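Local coordinates for protein prolyl-tRNA synthetase (Naegleria fowleri, PDB 6NAB) that probably catalyses the ATP-dependent attachment of proline to its cognate tRNA, by way of a prolyl-adenylate intermediate, as a class II aminoacyl-tRNA synthetase, at residues L142-N147 against W167-S172; S239-Q244 against Y265-G270. All coordinates share one frame; numbering follows the deposited sequence.

Contact 1 of 2, residues L142-N147 against W167-S172; sequences LNQWTN and WQEGHS. With PRO (proline), chain N; AMP (adenosine monophosphate), chain M.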
loop_
_atom_site.group_PDB
_atom_site.type_symbol
_atom_site.label_atom_id
_atom_site.label_comp_id
_atom_site.label_asym_id
_atom_site.label_seq_id
_atom_site.Cartn_x
_atom_site.Cartn_y
_atom_site.Cartn_z
ATOM N N LEU B 142 -14.801 5.624 4.659
ATOM C CA LEU B 142 -13.366 5.694 4.438
ATOM C C LEU B 142 -12.782 4.301 4.518
ATOM O O LEU B 142 -13.303 3.445 5.231
ATOM C CB LEU B 142 -12.671 6.608 5.458
ATOM C CG LEU B 142 -13.238 8.035 5.465
ATOM C CD1 LEU B 142 -12.554 8.912 6.508
ATOM C CD2 LEU B 142 -13.157 8.687 4.079
ATOM N N ASN B 143 -11.676 4.101 3.793
ATOM C CA ASN B 143 -10.982 2.822 3.698
ATOM C C ASN B 143 -9.480 3.067 3.705
ATOM O O ASN B 143 -9.011 4.084 3.183
ATOM C CB ASN B 143 -11.364 2.081 2.404
ATOM C CG ASN B 143 -10.574 0.795 2.201
ATOM O OD1 ASN B 143 -10.817 -0.211 2.886
ATOM N ND2 ASN B 143 -9.656 0.802 1.214
ATOM N N GLN B 144 -8.716 2.114 4.253
ATOM C CA GLN B 144 -7.264 2.182 4.104
ATOM C C GLN B 144 -6.665 0.795 3.931
ATOM O O GLN B 144 -7.131 -0.179 4.541
ATOM C CB GLN B 144 -6.599 2.909 5.286
ATOM C CG GLN B 144 -6.872 2.327 6.674
ATOM C CD GLN B 144 -6.169 3.139 7.761
ATOM O OE1 GLN B 144 -5.814 4.284 7.532
ATOM N NE2 GLN B 144 -5.964 2.540 8.944
ATOM N N TRP B 145 -5.638 0.724 3.071
ATOM C CA TRP B 145 -4.829 -0.478 2.846
ATOM C C TRP B 145 -3.566 -0.352 3.685
ATOM O O TRP B 145 -2.702 0.471 3.378
ATOM C CB TRP B 145 -4.472 -0.641 1.366
ATOM C CG TRP B 145 -5.686 -0.822 0.469
ATOM C CD1 TRP B 145 -6.371 0.158 -0.189
ATOM C CD2 TRP B 145 -6.355 -2.057 0.163
ATOM N NE1 TRP B 145 -7.411 -0.389 -0.902
ATOM C CE2 TRP B 145 -7.435 -1.744 -0.688
ATOM C CE3 TRP B 145 -6.153 -3.394 0.542
ATOM C CZ2 TRP B 145 -8.310 -2.720 -1.184
ATOM C CZ3 TRP B 145 -7.023 -4.363 0.050
ATOM C CH2 TRP B 145 -8.090 -4.020 -0.799
ATOM N N THR B 146 -3.458 -1.143 4.756
ATOM C CA THR B 146 -2.373 -0.940 5.710
ATOM C C THR B 146 -1.892 -2.275 6.264
ATOM O O THR B 146 -2.511 -3.320 6.064
ATOM C CB THR B 146 -2.798 -0.061 6.912
ATOM O OG1 THR B 146 -3.709 -0.802 7.735
ATOM C CG2 THR B 146 -3.496 1.169 6.504
ATOM N N ASN B 147 -0.803 -2.209 7.024
ATOM C CA ASN B 147 -0.352 -3.325 7.839
ATOM C C ASN B 147 -0.856 -3.158 9.272
ATOM O O ASN B 147 -1.033 -2.044 9.769
ATOM C CB ASN B 147 1.181 -3.447 7.821
ATOM C CG ASN B 147 1.891 -2.164 8.252
ATOM O OD1 ASN B 147 1.323 -1.072 8.219
ATOM N ND2 ASN B 147 3.144 -2.304 8.662
ATOM N N TRP B 167 -4.088 -5.748 5.198
ATOM C CA TRP B 167 -5.527 -5.813 4.994
ATOM C C TRP B 167 -6.002 -4.505 4.369
ATOM O O TRP B 167 -5.216 -3.584 4.121
ATOM C CB TRP B 167 -6.235 -6.142 6.326
ATOM C CG TRP B 167 -6.319 -5.021 7.367
ATOM C CD1 TRP B 167 -5.753 -3.758 7.309
ATOM C CD2 TRP B 167 -7.043 -5.073 8.604
ATOM N NE1 TRP B 167 -6.093 -3.036 8.441
ATOM C CE2 TRP B 167 -6.886 -3.816 9.242
ATOM C CE3 TRP B 167 -7.819 -6.062 9.235
ATOM C CZ2 TRP B 167 -7.461 -3.533 10.486
ATOM C CZ3 TRP B 167 -8.385 -5.778 10.464
ATOM C CH2 TRP B 167 -8.196 -4.530 11.087
ATOM N N GLN B 168 -7.292 -4.451 4.075
ATOM C CA GLN B 168 -8.022 -3.198 4.056
ATOM C C GLN B 168 -8.961 -3.190 5.250
ATOM O O GLN B 168 -9.455 -4.235 5.679
ATOM C CB GLN B 168 -8.810 -2.991 2.750
ATOM C CG GLN B 168 -9.803 -4.101 2.374
ATOM C CD GLN B 168 -11.106 -4.094 3.207
ATOM O OE1 GLN B 168 -11.670 -5.155 3.490
ATOM N NE2 GLN B 168 -11.563 -2.909 3.617
ATOM N N GLU B 169 -9.163 -2.009 5.822
ATOM C CA GLU B 169 -10.195 -1.805 6.828
ATOM C C GLU B 169 -11.048 -0.618 6.390
ATOM O O GLU B 169 -10.517 0.462 6.093
ATOM C CB GLU B 169 -9.585 -1.601 8.223
ATOM C CG GLU B 169 -8.566 -0.433 8.349
ATOM C CD GLU B 169 -8.003 -0.310 9.771
ATOM O OE1 GLU B 169 -6.770 -0.134 9.907
ATOM O OE2 GLU B 169 -8.800 -0.364 10.748
ATOM N N GLY B 170 -12.353 -0.847 6.262
ATOM C CA GLY B 170 -13.301 0.205 5.926
ATOM C C GLY B 170 -14.043 0.636 7.180
ATOM O O GLY B 170 -14.352 -0.189 8.041
ATOM N N HIS B 171 -14.315 1.941 7.281
ATOM C CA HIS B 171 -14.984 2.523 8.451
ATOM C C HIS B 171 -16.032 3.506 7.952
ATOM O O HIS B 171 -15.686 4.534 7.361
ATOM C CB HIS B 171 -13.984 3.222 9.376
ATOM C CG HIS B 171 -12.986 2.298 9.985
ATOM N ND1 HIS B 171 -13.120 1.810 11.272
ATOM C CD2 HIS B 171 -11.860 1.738 9.482
ATOM C CE1 HIS B 171 -12.114 0.992 11.533
ATOM N NE2 HIS B 171 -11.332 0.936 10.468
ATOM N N SER B 172 -17.305 3.197 8.179
ATOM C CA SER B 172 -18.394 4.027 7.686
ATOM C C SER B 172 -19.292 4.472 8.825
ATOM O O SER B 172 -19.482 3.752 9.813
ATOM C CB SER B 172 -19.239 3.296 6.651
ATOM O OG SER B 172 -18.462 2.990 5.522
HETATM N N PRO N . -11.719 -3.455 12.485
HETATM C CA PRO N . -12.484 -4.701 12.348
HETATM C C PRO N . -11.690 -5.914 12.829
HETATM O O PRO N . -12.175 -7.052 12.766
HETATM C CB PRO N . -12.761 -4.786 10.839
HETATM C CG PRO N . -11.643 -3.962 10.207
HETATM C CD PRO N . -11.427 -2.834 11.178
HETATM O OXT PRO N . -10.554 -5.777 13.306
HETATM P P AMP M . -11.321 -10.238 13.088
HETATM O O1P AMP M . -11.014 -8.929 13.929
HETATM O O2P AMP M . -10.967 -11.614 13.733
HETATM O O3P AMP M . -12.764 -10.154 12.602
HETATM O "O5'" AMP M . -10.515 -10.200 11.711
HETATM C "C5'" AMP M . -10.555 -9.064 10.850
HETATM C "C4'" AMP M . -9.924 -9.375 9.518
HETATM O "O4'" AMP M . -8.515 -9.667 9.728
HETATM C "C3'" AMP M . -10.510 -10.593 8.812
HETATM O "O3'" AMP M . -10.478 -10.398 7.398
HETATM C "C2'" AMP M . -9.563 -11.724 9.238
HETATM O "O2'" AMP M . -9.505 -12.794 8.327
HETATM C "C1'" AMP M . -8.223 -10.999 9.343
HETATM N N9 AMP M . -7.295 -11.538 10.349
HETATM C C8 AMP M . -7.462 -11.517 11.708
HETATM N N7 AMP M . -6.396 -11.880 12.386
HETATM C C5 AMP M . -5.467 -12.173 11.403
HETATM C C6 AMP M . -4.121 -12.590 11.462
HETATM N N6 AMP M . -3.448 -12.775 12.605
HETATM N N1 AMP M . -3.471 -12.786 10.290
HETATM C C2 AMP M . -4.128 -12.569 9.147
HETATM N N3 AMP M . -5.393 -12.168 8.966
HETATM C C4 AMP M . -6.009 -11.983 10.137
#

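Contact 2 of 2, residues S239-Q244 against Y265-G270; sequences SHHLGQ and YQNSWG. With PRO (proline), chain N; AMP (adenosine monophosphate), chain M.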
loop_
_atom_site.group_PDB
_atom_site.type_symbol
_atom_site.label_atom_id
_atom_site.label_comp_id
_atom_site.label_asym_id
_atom_site.label_seq_id
_atom_site.Cartn_x
_atom_site.Cartn_y
_atom_site.Cartn_z
ATOM N N SER B 239 -17.523 -8.320 8.431
ATOM C CA SER B 239 -18.219 -7.061 8.231
ATOM C C SER B 239 -19.074 -6.807 9.468
ATOM O O SER B 239 -20.038 -7.542 9.722
ATOM C CB SER B 239 -19.068 -7.113 6.966
ATOM O OG SER B 239 -19.668 -5.856 6.734
ATOM N N HIS B 240 -18.703 -5.796 10.252
ATOM C CA HIS B 240 -19.322 -5.543 11.551
ATOM C C HIS B 240 -20.279 -4.365 11.492
ATOM O O HIS B 240 -19.982 -3.334 10.873
ATOM C CB HIS B 240 -18.285 -5.228 12.632
ATOM C CG HIS B 240 -17.092 -6.123 12.624
ATOM N ND1 HIS B 240 -17.153 -7.453 12.981
ATOM C CD2 HIS B 240 -15.795 -5.872 12.310
ATOM C CE1 HIS B 240 -15.948 -7.987 12.872
ATOM N NE2 HIS B 240 -15.103 -7.047 12.480
ATOM N N HIS B 241 -21.403 -4.495 12.190
ATOM C CA HIS B 241 -22.225 -3.349 12.538
ATOM C C HIS B 241 -21.874 -2.963 13.967
ATOM O O HIS B 241 -22.060 -3.766 14.894
ATOM C CB HIS B 241 -23.714 -3.655 12.410
ATOM C CG HIS B 241 -24.596 -2.504 12.800
ATOM N ND1 HIS B 241 -24.553 -1.283 12.158
ATOM C CD2 HIS B 241 -25.528 -2.382 13.778
ATOM C CE1 HIS B 241 -25.423 -0.462 12.717
ATOM N NE2 HIS B 241 -26.033 -1.104 13.701
ATOM N N LEU B 242 -21.340 -1.757 14.145
ATOM C CA LEU B 242 -20.945 -1.292 15.467
ATOM C C LEU B 242 -22.065 -0.554 16.177
ATOM O O LEU B 242 -21.901 -0.185 17.347
ATOM C CB LEU B 242 -19.706 -0.391 15.378
ATOM C CG LEU B 242 -18.532 -0.925 14.549
ATOM C CD1 LEU B 242 -17.417 0.121 14.444
ATOM C CD2 LEU B 242 -18.005 -2.248 15.119
ATOM N N GLY B 243 -23.205 -0.356 15.515
ATOM C CA GLY B 243 -24.287 0.397 16.140
ATOM C C GLY B 243 -23.803 1.773 16.545
ATOM O O GLY B 243 -23.098 2.457 15.791
ATOM N N GLN B 244 -24.184 2.194 17.752
ATOM C CA GLN B 244 -23.729 3.453 18.328
ATOM C C GLN B 244 -22.731 3.233 19.457
ATOM O O GLN B 244 -22.487 4.147 20.248
ATOM C CB GLN B 244 -24.917 4.292 18.817
ATOM C CG GLN B 244 -25.885 4.755 17.703
ATOM C CD GLN B 244 -27.208 5.277 18.248
ATOM O OE1 GLN B 244 -27.772 4.698 19.178
ATOM N NE2 GLN B 244 -27.714 6.376 17.669
ATOM N N TYR B 265 -24.518 5.950 13.455
ATOM C CA TYR B 265 -24.436 4.496 13.355
ATOM C C TYR B 265 -23.221 4.145 12.515
ATOM O O TYR B 265 -23.009 4.744 11.453
ATOM C CB TYR B 265 -25.700 3.905 12.723
ATOM C CG TYR B 265 -26.884 3.921 13.651
ATOM C CD1 TYR B 265 -27.184 2.810 14.433
ATOM C CD2 TYR B 265 -27.686 5.051 13.777
ATOM C CE1 TYR B 265 -28.265 2.816 15.306
ATOM C CE2 TYR B 265 -28.776 5.065 14.659
ATOM C CZ TYR B 265 -29.053 3.942 15.414
ATOM O OH TYR B 265 -30.119 3.935 16.283
ATOM N N GLN B 266 -22.419 3.190 12.991
ATOM C CA GLN B 266 -21.158 2.885 12.337
ATOM C C GLN B 266 -21.006 1.402 12.010
ATOM O O GLN B 266 -21.544 0.522 12.695
ATOM C CB GLN B 266 -19.983 3.324 13.196
ATOM C CG GLN B 266 -19.901 4.839 13.425
ATOM C CD GLN B 266 -18.757 5.156 14.339
ATOM O OE1 GLN B 266 -18.912 5.185 15.569
ATOM N NE2 GLN B 266 -17.578 5.328 13.757
ATOM N N ASN B 267 -20.226 1.148 10.958
ATOM C CA ASN B 267 -19.754 -0.181 10.584
ATOM C C ASN B 267 -18.236 -0.145 10.474
ATOM O O ASN B 267 -17.636 0.905 10.225
ATOM C CB ASN B 267 -20.289 -0.648 9.214
ATOM C CG ASN B 267 -21.800 -0.625 9.110
ATOM O OD1 ASN B 267 -22.517 -0.883 10.078
ATOM N ND2 ASN B 267 -22.296 -0.311 7.910
ATOM N N SER B 268 -17.616 -1.310 10.610
ATOM C CA SER B 268 -16.251 -1.485 10.140
ATOM C C SER B 268 -16.132 -2.873 9.527
ATOM O O SER B 268 -16.891 -3.786 9.866
ATOM C CB SER B 268 -15.203 -1.247 11.261
ATOM O OG SER B 268 -15.230 -2.260 12.252
ATOM N N TRP B 269 -15.225 -3.011 8.561
ATOM C CA TRP B 269 -15.141 -4.266 7.822
ATOM C C TRP B 269 -13.719 -4.445 7.305
ATOM O O TRP B 269 -13.095 -3.485 6.841
ATOM C CB TRP B 269 -16.162 -4.318 6.664
ATOM C CG TRP B 269 -16.611 -2.970 6.130
ATOM C CD1 TRP B 269 -17.632 -2.201 6.603
ATOM C CD2 TRP B 269 -16.029 -2.231 5.030
ATOM N NE1 TRP B 269 -17.731 -1.027 5.861
ATOM C CE2 TRP B 269 -16.771 -1.038 4.883
ATOM C CE3 TRP B 269 -14.982 -2.489 4.132
ATOM C CZ2 TRP B 269 -16.470 -0.078 3.900
ATOM C CZ3 TRP B 269 -14.682 -1.539 3.157
ATOM C CH2 TRP B 269 -15.431 -0.349 3.048
ATOM N N GLY B 270 -13.224 -5.678 7.386
ATOM C CA GLY B 270 -11.847 -5.974 7.032
ATOM C C GLY B 270 -11.598 -7.302 6.337
ATOM O O GLY B 270 -12.182 -8.334 6.684
HETATM N N PRO N . -11.719 -3.455 12.485
HETATM C CA PRO N . -12.484 -4.701 12.348
HETATM C C PRO N . -11.690 -5.914 12.829
HETATM O O PRO N . -12.175 -7.052 12.766
HETATM C CB PRO N . -12.761 -4.786 10.839
HETATM C CG PRO N . -11.643 -3.962 10.207
HETATM C CD PRO N . -11.427 -2.834 11.178
HETATM O OXT PRO N . -10.554 -5.777 13.306
HETATM P P AMP M . -11.321 -10.238 13.088
HETATM O O1P AMP M . -11.014 -8.929 13.929
HETATM O O2P AMP M . -10.967 -11.614 13.733
HETATM O O3P AMP M . -12.764 -10.154 12.602
HETATM O "O5'" AMP M . -10.515 -10.200 11.711
HETATM C "C5'" AMP M . -10.555 -9.064 10.850
HETATM C "C4'" AMP M . -9.924 -9.375 9.518
HETATM O "O4'" AMP M . -8.515 -9.667 9.728
HETATM C "C3'" AMP M . -10.510 -10.593 8.812
HETATM O "O3'" AMP M . -10.478 -10.398 7.398
HETATM C "C2'" AMP M . -9.563 -11.724 9.238
HETATM O "O2'" AMP M . -9.505 -12.794 8.327
HETATM C "C1'" AMP M . -8.223 -10.999 9.343
HETATM N N9 AMP M . -7.295 -11.538 10.349
HETATM C C8 AMP M . -7.462 -11.517 11.708
HETATM N N7 AMP M . -6.396 -11.880 12.386
HETATM C C5 AMP M . -5.467 -12.173 11.403
HETATM C C6 AMP M . -4.121 -12.590 11.462
HETATM N N6 AMP M . -3.448 -12.775 12.605
HETATM N N1 AMP M . -3.471 -12.786 10.290
HETATM C C2 AMP M . -4.128 -12.569 9.147
HETATM N N3 AMP M . -5.393 -12.168 8.966
HETATM C C4 AMP M . -6.009 -11.983 10.137
HETATM O O HOH W 1 -20.568 3.272 16.862
#

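Contact 1 of 2, residues L142-N147 against W167-S172
Leu142 pairs with His171, Gln144 with Glu169 and Thr146 with Trp167 as hydrogen-bonded antiparallel pairs, each joined by two backbone bonds. The axes of segments 142-147 and 167-172 approach to 4.7 Å, their directions 166° apart. Asn143-Gly170 and Trp145-Gln168 are the non-hydrogen-bonded pairs between them, with CA-H...O contacts alongside.

On the face of Asn143 and Trp145, Gln168 serves two partners. Its CB lies over the six-membered ring of Trp145, 3.5 Å from the ring centroid, a CH-pi contact that suits a flat indole beside an aliphatic stem. Beyond CB the chain bends (chi2 75°), bringing NE2 to Asn143 OD1 at 2.9 Å; the two amide planes are nearly coplanar, and the donor comes almost straight onto the oxygen. Gln168 OE1 is taken by Tyr191, so both ends of this buried amide are used.

The other face carries Gln144, Thr146, Trp167, Glu169 and His171. Gln144 and Glu169 extend side by side, and Gln144 NE2 bonds to Glu169 OE1 at 3.0 Å, meeting it from above the carboxylate plane; Gln144 OE1 accepts a hydrogen bond from Phe76 N, engaging the amide's other end. Ser120 also bonds Glu169 OE1, while His171 NE2 holds Glu169 OE2 at 2.9 Å with the carboxylate oxygen close to the imidazole plane. Tyr125 bonds His171 ND1, a second-shell contact that fixes the ring's rotation. Trp167 NE1 makes weak hydrogen bonds to Thr146 OG1 and Glu169 OE1.

The indole of Trp167 presents an edge to both ligands, Trp167 CH2 lying 3.5 Å from the proline OXT, and Glu169 CB packs 3.7 Å from the proline CD. The arrangement is an antiparallel strand pair of the class II synthetase catalytic core, whose Trp167, Glu169 and His171 line the pocket holding proline beside AMP.

Contact 2 of 2, residues S239-Q244 against Y265-G270
His240 and Ser268 form a hydrogen-bonded antiparallel pair, His240 N reaching Ser268 O at 2.7 Å and Ser268 N returning to His240 O. Farther along, Leu242 and Gly243 both face Gln266 in a classic beta bulge; the positive phi of Gly243 (57°) suits a residue without a side chain. A water bridges Gly243 O and Gln266 OE1.

Among side-chain hydrogen bonds, His241 ND1 donates to Asn267 OD1 at 2.9 Å, nearly straight and in the imidazole plane. Asn267 suits this place because its amide can also donate, from ND2 to Glu183 and Ala180 O.

Stacking joins Gln244 to Tyr265: the amide lies nearly parallel to the phenol ring, 15° between planes, and Gln244 CG sits over the Tyr265 ring centre, 3.9 Å from its centroid, a CH-pi contact. Gln244 NE2 is bonded to Phe263 O.

Ligand contacts come from the other end. His240 NE2 donates to the proline O at 2.9 Å, while Thr220 binds ND1 and so orients the ring. Gly270 O accepts a hydrogen bond from AMP O3' at 2.8 Å.

Helix 177-198 packs against His241, Asn267 and Trp269, helix 121-131 against Leu242, Gln266 and Ser268, and strand 164-174 flanks segment 265-270.

From the N terminus, the chain runs from segment 142-147 through 19 residues without helix to segment 167-172, where contact 1 closes the first loop. Helix 177-198 and two further strands follow before strand 232-243 opens contact 2, closed by segment 265-270 after a 20-residue excursion containing helix 245-250. The two loops are in series, neither nested nor crossed. Strands 164-174 and 261-272 are sheet neighbours, so the inner segments meet directly: Gly170 N lies 2.8 Å from Trp269 O, a probable hydrogen bond. The four strands thus run side by side, and both contacts border the same bound proline and AMP.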